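PDB 6Z34: CymD from Pseudomonas putida, which forms an outer-membrane channel of the FadL family that probably takes up monoaromatic hydrocarbons by lateral diffusion during their biodegradation. Local coordinates for residues S386-F389 with D393-D396; G26-M31 with A82-L87; V12-G17 with Q425-I430. One frame throughout, in Å; residues are numbered along the deposited sequence.

Contact 1. Residues S386-F389 with D393-D396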
loop_
_atom_site.group_PDB
_atom_site.type_symbol
_atom_site.label_atom_id
_atom_site.label_comp_id
_atom_site.label_asym_id
_atom_site.label_seq_id
_atom_site.Cartn_x
_atom_site.Cartn_y
_atom_site.Cartn_z
ATOM N N SER A 386 3.106 23.204 -4.511
ATOM C CA SER A 386 2.607 23.097 -5.867
ATOM C C SER A 386 2.984 24.356 -6.634
ATOM O O SER A 386 3.051 25.454 -6.073
ATOM C CB SER A 386 1.093 22.892 -5.896
ATOM O OG SER A 386 0.767 21.546 -5.632
ATOM N N TYR A 387 3.256 24.176 -7.920
ATOM C CA TYR A 387 3.472 25.280 -8.834
ATOM C C TYR A 387 2.572 25.077 -10.039
ATOM O O TYR A 387 2.472 23.961 -10.562
ATOM C CB TYR A 387 4.927 25.385 -9.275
ATOM C CG TYR A 387 5.203 26.674 -10.009
ATOM C CD1 TYR A 387 5.449 27.844 -9.314
ATOM C CD2 TYR A 387 5.175 26.729 -11.398
ATOM C CE1 TYR A 387 5.691 29.043 -9.985
ATOM C CE2 TYR A 387 5.414 27.914 -12.076
ATOM C CZ TYR A 387 5.671 29.068 -11.367
ATOM O OH TYR A 387 5.910 30.255 -12.034
ATOM N N ALA A 388 1.903 26.146 -10.458
ATOM C CA ALA A 388 1.069 26.126 -11.650
ATOM C C ALA A 388 1.813 26.891 -12.737
ATOM O O ALA A 388 2.022 28.098 -12.617
ATOM C CB ALA A 388 -0.303 26.728 -11.368
ATOM N N PHE A 389 2.271 26.177 -13.764
ATOM C CA PHE A 389 2.916 26.828 -14.892
ATOM C C PHE A 389 1.919 27.530 -15.797
ATOM O O PHE A 389 2.332 28.335 -16.638
ATOM C CB PHE A 389 3.706 25.818 -15.734
ATOM C CG PHE A 389 4.886 25.218 -15.032
ATOM C CD1 PHE A 389 4.733 24.118 -14.207
ATOM C CD2 PHE A 389 6.151 25.739 -15.218
ATOM C CE1 PHE A 389 5.820 23.572 -13.558
ATOM C CE2 PHE A 389 7.246 25.189 -14.584
ATOM C CZ PHE A 389 7.080 24.103 -13.750
ATOM N N ASP A 393 -1.624 23.326 -16.261
ATOM C CA ASP A 393 -0.414 22.557 -15.972
ATOM C C ASP A 393 0.048 22.814 -14.543
ATOM O O ASP A 393 0.373 23.951 -14.186
ATOM C CB ASP A 393 0.704 22.907 -16.968
ATOM C CG ASP A 393 0.308 22.681 -18.419
ATOM O OD1 ASP A 393 0.553 21.569 -18.920
ATOM O OD2 ASP A 393 -0.208 23.604 -19.088
ATOM N N VAL A 394 0.089 21.774 -13.722
ATOM C CA VAL A 394 0.440 21.957 -12.316
ATOM C C VAL A 394 1.412 20.870 -11.889
ATOM O O VAL A 394 1.230 19.692 -12.217
ATOM C CB VAL A 394 -0.804 21.959 -11.400
ATOM C CG1 VAL A 394 -0.392 22.007 -9.922
ATOM C CG2 VAL A 394 -1.718 23.150 -11.729
ATOM N N VAL A 395 2.446 21.267 -11.155
ATOM C CA VAL A 395 3.399 20.342 -10.557
ATOM C C VAL A 395 3.181 20.337 -9.055
ATOM O O VAL A 395 3.003 21.395 -8.442
ATOM C CB VAL A 395 4.852 20.718 -10.897
ATOM C CG1 VAL A 395 5.804 19.813 -10.162
ATOM C CG2 VAL A 395 5.061 20.590 -12.376
ATOM N N ASP A 396 3.165 19.136 -8.472
ATOM C CA ASP A 396 3.015 18.943 -7.038
ATOM C C ASP A 396 4.199 18.140 -6.541
ATOM O O ASP A 396 4.683 17.251 -7.246
ATOM C CB ASP A 396 1.720 18.218 -6.695
ATOM C CG ASP A 396 0.508 18.844 -7.350
ATOM O OD1 ASP A 396 0.024 19.876 -6.850
ATOM O OD2 ASP A 396 0.022 18.288 -8.353
#
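Ser386-Phe389 and Asp393-Asp396 face each other at the turn end of a beta hairpin, built from barrel strands 378-388 and 393-404. The strands run antiparallel, and the axes of the two short segments approach to 4.6 Å. Tyr387 and Val395 form the hydrogen-bonded pair. Tyr387 N donates to Val395 O at 2.8 Å, in the plane of that carbonyl. Val395 N returns a bond of 2.8 Å to Tyr387 O and meets it almost head-on, with a C=O...N angle of 167°. Near the turn, Phe389 N reaches Asp393 O at 3.0 Å, but this bond is bent and weak.

The two faces of the hairpin differ. On one lie Ser386, Ala388, Val394 and Asp396. There Val394 CG2 meets Ala388 CB at 3.9 Å. Ser386 OG is hydrogen-bonded to Arg354, and Asp396 packs on Pro11 and Val12 of the plug helix. The spacing modelled between Ser386 OG and Asp396 OD1 is doubtful.

Tyr387 and Val395 point to the other face. Val395 CG2 approaches the edge of the Phe389 ring, 3.3 Å from CE1. Phe389 has CG anti to its carbonyl carbon (chi1 -66°), which turns one face of the ring to Tyr387. Tyr387 CD2 lies 3.7 Å above the plane of the Phe389 ring, over its centre. Trp351 packs edge-to-face with Tyr387.

At the start of strand 393-404, Asp393 OD1 is hydrogen-bonded to Tyr432 OH and forms a salt bridge with Lys434 NZ, while OD2 accepts from Ser390. The plug-side face thus sets polar groups amid small apolar ones; the other is aromatic and aliphatic and probably faces lipid.

Contact 2. Residues G26-M31 with A82-L87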
loop_
_atom_site.group_PDB
_atom_site.type_symbol
_atom_site.label_atom_id
_atom_site.label_comp_id
_atom_site.label_asym_id
_atom_site.label_seq_id
_atom_site.Cartn_x
_atom_site.Cartn_y
_atom_site.Cartn_z
ATOM N N GLY A 26 -7.191 15.788 -5.525
ATOM C CA GLY A 26 -7.059 15.594 -6.956
ATOM C C GLY A 26 -7.478 14.198 -7.394
ATOM O O GLY A 26 -8.272 13.517 -6.736
ATOM N N ALA A 27 -6.919 13.765 -8.527
ATOM C CA ALA A 27 -7.291 12.476 -9.098
ATOM C C ALA A 27 -7.011 11.311 -8.165
ATOM O O ALA A 27 -7.673 10.273 -8.269
ATOM C CB ALA A 27 -6.528 12.236 -10.399
ATOM N N GLN A 28 -6.030 11.444 -7.270
ATOM C CA GLN A 28 -5.754 10.382 -6.308
ATOM C C GLN A 28 -6.946 10.068 -5.413
ATOM O O GLN A 28 -6.933 9.023 -4.748
ATOM C CB GLN A 28 -4.537 10.758 -5.471
ATOM C CG GLN A 28 -3.257 10.774 -6.292
ATOM C CD GLN A 28 -3.028 12.095 -6.986
ATOM O OE1 GLN A 28 -3.951 12.914 -7.119
ATOM N NE2 GLN A 28 -1.802 12.318 -7.439
ATOM N N GLY A 29 -7.991 10.914 -5.408
ATOM C CA GLY A 29 -9.192 10.584 -4.659
ATOM C C GLY A 29 -9.768 9.235 -5.046
ATOM O O GLY A 29 -10.401 8.568 -4.226
ATOM N N MET A 30 -9.564 8.820 -6.295
ATOM C CA MET A 30 -9.840 7.463 -6.759
ATOM C C MET A 30 -9.403 6.399 -5.750
ATOM O O MET A 30 -10.045 5.347 -5.607
ATOM C CB MET A 30 -9.109 7.216 -8.093
ATOM C CG MET A 30 -9.950 7.438 -9.308
ATOM S SD MET A 30 -9.165 7.135 -10.904
ATOM C CE MET A 30 -7.647 8.049 -10.774
ATOM N N MET A 31 -8.284 6.647 -5.073
ATOM C CA MET A 31 -7.701 5.663 -4.173
ATOM C C MET A 31 -7.866 6.044 -2.717
ATOM O O MET A 31 -7.285 5.386 -1.857
ATOM C CB MET A 31 -6.216 5.465 -4.478
ATOM C CG MET A 31 -5.936 4.799 -5.821
ATOM S SD MET A 31 -6.543 3.096 -5.934
ATOM C CE MET A 31 -5.971 2.431 -4.396
ATOM N N ALA A 82 7.550 4.054 -7.163
ATOM C CA ALA A 82 6.159 3.649 -7.350
ATOM C C ALA A 82 5.447 4.651 -8.250
ATOM O O ALA A 82 5.114 5.759 -7.796
ATOM C CB ALA A 82 5.451 3.558 -5.999
ATOM N N PRO A 83 5.206 4.325 -9.520
ATOM C CA PRO A 83 4.505 5.259 -10.415
ATOM C C PRO A 83 3.000 5.262 -10.197
ATOM O O PRO A 83 2.403 4.293 -9.714
ATOM C CB PRO A 83 4.832 4.733 -11.816
ATOM C CG PRO A 83 5.269 3.293 -11.613
ATOM C CD PRO A 83 5.853 3.213 -10.244
ATOM N N GLU A 84 2.387 6.386 -10.582
ATOM C CA GLU A 84 0.942 6.554 -10.540
ATOM C C GLU A 84 0.478 7.247 -11.810
ATOM O O GLU A 84 1.023 8.287 -12.186
ATOM C CB GLU A 84 0.481 7.366 -9.320
ATOM C CG GLU A 84 1.169 7.030 -8.011
ATOM C CD GLU A 84 0.654 7.866 -6.851
ATOM O OE1 GLU A 84 0.169 7.277 -5.862
ATOM O OE2 GLU A 84 0.728 9.109 -6.932
ATOM N N LEU A 85 -0.551 6.678 -12.431
ATOM C CA LEU A 85 -1.173 7.166 -13.653
ATOM C C LEU A 85 -2.642 7.432 -13.383
ATOM O O LEU A 85 -3.311 6.591 -12.780
ATOM C CB LEU A 85 -1.069 6.123 -14.781
ATOM C CG LEU A 85 0.331 5.579 -15.007
ATOM C CD1 LEU A 85 0.348 4.561 -16.126
ATOM C CD2 LEU A 85 1.202 6.758 -15.338
ATOM N N SER A 86 -3.171 8.559 -13.886
ATOM C CA SER A 86 -4.603 8.801 -13.741
ATOM C C SER A 86 -5.184 9.557 -14.923
ATOM O O SER A 86 -4.557 10.456 -15.492
ATOM C CB SER A 86 -4.941 9.566 -12.439
ATOM O OG SER A 86 -4.076 10.667 -12.222
ATOM N N LEU A 87 -6.418 9.183 -15.248
ATOM C CA LEU A 87 -7.253 9.845 -16.237
ATOM C C LEU A 87 -8.611 10.057 -15.583
ATOM O O LEU A 87 -9.278 9.085 -15.218
ATOM C CB LEU A 87 -7.394 8.996 -17.510
ATOM C CG LEU A 87 -8.292 9.680 -18.551
ATOM C CD1 LEU A 87 -7.733 11.064 -18.793
ATOM C CD2 LEU A 87 -8.404 8.891 -19.870
#
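Ala27 begins a short 3-10 turn and points its CB at segment 82-87 of strand 80-91. Ala27 CB lies 3.4 Å from Ser86 OG and 3.7 Å from Ser86 CB. The serine hydroxyl sits between its own backbone N and carbonyl carbon (chi1 46°), which brings it over the alanine.

Gln28 follows. Its chain bends at chi2, and its end swings towards the strand. It crosses Glu84 at about a right angle, and the amide and carboxylate planes are 54° apart. The two groups are near each other but not bonded. Phe101 and Val9 touch both side chains.

One 3-10 turn after Ala27, Met30 comes back to the same strand residue. Met30 N bonds to Ala27 O at 3.1 Å. The thioether bends at its last torsion (chi3 -50°) and lays Met30 CE 3.5 Å from Ser86 CB. Ser86 is touched by both, its OG and CB by Ala27 CB and its CB by Met30 CE. Met30 also packs on Phe101, Pro140 and Ser142, and its carbonyl accepts a bond from Ser156 OG.

No hydrogen bond joins the two segments, which meet by van der Waals contact. This is the arrangement of a FadL-family barrel, whose N-terminal plug rests against the inner side of the wall strands.

Contact 3. Residues V12-G17 with Q425-I430; sequences VSQGMG and QIVTSI
Gln14 and Ser429 meet in the barrel lumen, where the plug helix 10-15 lies against strand 422-437 of the wall. Gln14 is the one helix residue of this segment that touches the strand. Its CG is anti to the carbonyl carbon (chi1 -75°), and the chain then runs extended. This carries the amide across to the wall.

The amide oxygen does the touching. Gln14 OE1 lies 3.4 Å from Val427 CG1 and 3.5 Å from Ser429 CB. The glutamine crosses the valine side chain at about a right angle. Neither approach is a hydrogen bond. The polar link is made by a water, which donates to Gln14 OE1 at 2.6 Å and to Val427 O at 2.8 Å. It ties the helix side chain to the strand backbone.

Asp51 completes the buried network. Its OD2 accepts from Gln14 NE2, and its OD1 is hydrogen-bonded to Ser429 OG. Both ends of the amide are thus used, which probably fixes its rotation. Asp51 belongs to strand 43-58, the first barrel strand, which pairs with 422-437, the last. In this FadL-type barrel of 14 wall strands, the glutamine therefore sits over the seam where the cylinder closes. Ser398 of strand 393-404 also touches Gln14 and Ser429.

The helix ends just beyond Gln14 in a Schellman motif. Gly17 is its C-prime residue, with the positive phi (72°) that glycine accepts readily. Gly17 N bonds to Gln14 O at 3.2 Å, and Gly18 N to Ser13 O. Ser13 OG is held by Val9 N and Ile19 O within the plug. Gly17 O accepts from Ser340 OG of strand 336-347, and Val12 and Met16 pack on Arg354 of strand 351-362.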
loop_
_atom_site.group_PDB
_atom_site.type_symbol
_atom_site.label_atom_id
_atom_site.label_comp_id
_atom_site.label_asym_id
_atom_site.label_seq_id
_atom_site.Cartn_x
_atom_site.Cartn_y
_atom_site.Cartn_z
ATOM N N VAL A 12 -0.232 15.799 -2.756
ATOM C CA VAL A 12 -1.037 16.778 -2.030
ATOM C C VAL A 12 -1.498 16.190 -0.703
ATOM O O VAL A 12 -1.396 16.831 0.357
ATOM C CB VAL A 12 -2.233 17.227 -2.893
ATOM C CG1 VAL A 12 -3.120 18.145 -2.115
ATOM C CG2 VAL A 12 -1.761 17.900 -4.197
ATOM N N SER A 13 -2.028 14.969 -0.752
ATOM C CA SER A 13 -2.359 14.241 0.462
ATOM C C SER A 13 -1.112 13.986 1.310
ATOM O O SER A 13 -1.097 14.281 2.511
ATOM C CB SER A 13 -3.046 12.939 0.079
ATOM O OG SER A 13 -2.908 11.985 1.080
ATOM N N GLN A 14 -0.039 13.466 0.699
ATOM C CA GLN A 14 1.166 13.172 1.481
ATOM C C GLN A 14 1.793 14.441 2.046
ATOM O O GLN A 14 2.329 14.428 3.154
ATOM C CB GLN A 14 2.198 12.410 0.640
ATOM C CG GLN A 14 1.873 10.940 0.396
ATOM C CD GLN A 14 2.896 10.248 -0.495
ATOM O OE1 GLN A 14 4.094 10.513 -0.408
ATOM N NE2 GLN A 14 2.422 9.364 -1.361
ATOM N N GLY A 15 1.755 15.545 1.295
ATOM C CA GLY A 15 2.301 16.784 1.817
ATOM C C GLY A 15 1.560 17.280 3.035
ATOM O O GLY A 15 2.106 18.083 3.807
ATOM N N MET A 16 0.331 16.804 3.235
ATOM C CA MET A 16 -0.525 17.208 4.344
ATOM C C MET A 16 -0.743 16.049 5.311
ATOM O O MET A 16 -1.836 15.882 5.855
ATOM C CB MET A 16 -1.854 17.734 3.799
ATOM C CG MET A 16 -1.699 18.923 2.830
ATOM S SD MET A 16 -3.254 19.776 2.423
ATOM C CE MET A 16 -3.604 18.852 0.965
ATOM N N GLY A 17 0.287 15.217 5.494
ATOM C CA GLY A 17 0.258 14.193 6.513
ATOM C C GLY A 17 -0.666 13.024 6.258
ATOM O O GLY A 17 -0.871 12.229 7.174
ATOM N N GLN A 425 12.607 6.576 7.220
ATOM C CA GLN A 425 12.096 6.415 5.868
ATOM C C GLN A 425 11.707 7.765 5.286
ATOM O O GLN A 425 11.009 8.552 5.936
ATOM C CB GLN A 425 10.902 5.463 5.863
ATOM C CG GLN A 425 10.287 5.274 4.509
ATOM C CD GLN A 425 9.030 4.441 4.567
ATOM O OE1 GLN A 425 7.912 4.975 4.598
ATOM N NE2 GLN A 425 9.199 3.119 4.580
ATOM N N ILE A 426 12.155 8.017 4.057
ATOM C CA ILE A 426 11.900 9.264 3.348
ATOM C C ILE A 426 11.155 8.935 2.064
ATOM O O ILE A 426 11.645 8.158 1.233
ATOM C CB ILE A 426 13.200 10.021 3.045
ATOM C CG1 ILE A 426 13.858 10.485 4.343
ATOM C CG2 ILE A 426 12.928 11.189 2.120
ATOM C CD1 ILE A 426 15.066 11.367 4.139
ATOM N N VAL A 427 9.982 9.533 1.898
ATOM C CA VAL A 427 9.139 9.321 0.732
ATOM C C VAL A 427 9.069 10.648 -0.011
ATOM O O VAL A 427 8.507 11.629 0.500
ATOM C CB VAL A 427 7.736 8.838 1.118
ATOM C CG1 VAL A 427 6.876 8.650 -0.126
ATOM C CG2 VAL A 427 7.821 7.557 1.909
ATOM N N THR A 428 9.652 10.685 -1.202
ATOM C CA THR A 428 9.571 11.831 -2.084
ATOM C C THR A 428 8.474 11.575 -3.105
ATOM O O THR A 428 8.466 10.529 -3.764
ATOM C CB THR A 428 10.899 12.073 -2.795
ATOM O OG1 THR A 428 11.911 12.340 -1.828
ATOM C CG2 THR A 428 10.787 13.272 -3.716
ATOM N N SER A 429 7.564 12.532 -3.250
ATOM C CA SER A 429 6.399 12.368 -4.106
ATOM C C SER A 429 6.293 13.557 -5.048
ATOM O O SER A 429 6.353 14.717 -4.622
ATOM C CB SER A 429 5.125 12.231 -3.274
ATOM O OG SER A 429 4.066 11.674 -4.026
ATOM N N ILE A 430 6.125 13.268 -6.326
ATOM C CA ILE A 430 6.125 14.292 -7.350
ATOM C C ILE A 430 5.083 13.903 -8.391
ATOM O O ILE A 430 4.949 12.727 -8.737
ATOM C CB ILE A 430 7.543 14.449 -7.937
ATOM C CG1 ILE A 430 7.579 15.516 -9.041
ATOM C CG2 ILE A 430 8.064 13.121 -8.416
ATOM C CD1 ILE A 430 7.650 16.942 -8.504
HETATM O O HOH W 1 5.813 12.438 0.179
#

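In the fold
All three contacts belong to one barrel and its N-terminal plug. Contact 1 is within the wall; contacts 2 and 3 join plug to wall. Contact 3 spans the chain from near its start to its last strand and encloses the other two. Contact 2 closes before contact 1 opens. The centre of contact 1 lies about 16 Å from the centres of contacts 2 and 3, whose own centres are about 14 Å apart. Contacts 1 and 3 touch through neighbouring strands 393-404 and 422-437, with Val395 CG1 3.8 Å from Ile430 CD1. Contact 2 touches neither. The plug thus lies against the inner wall at separate places, as in other FadL-family channels.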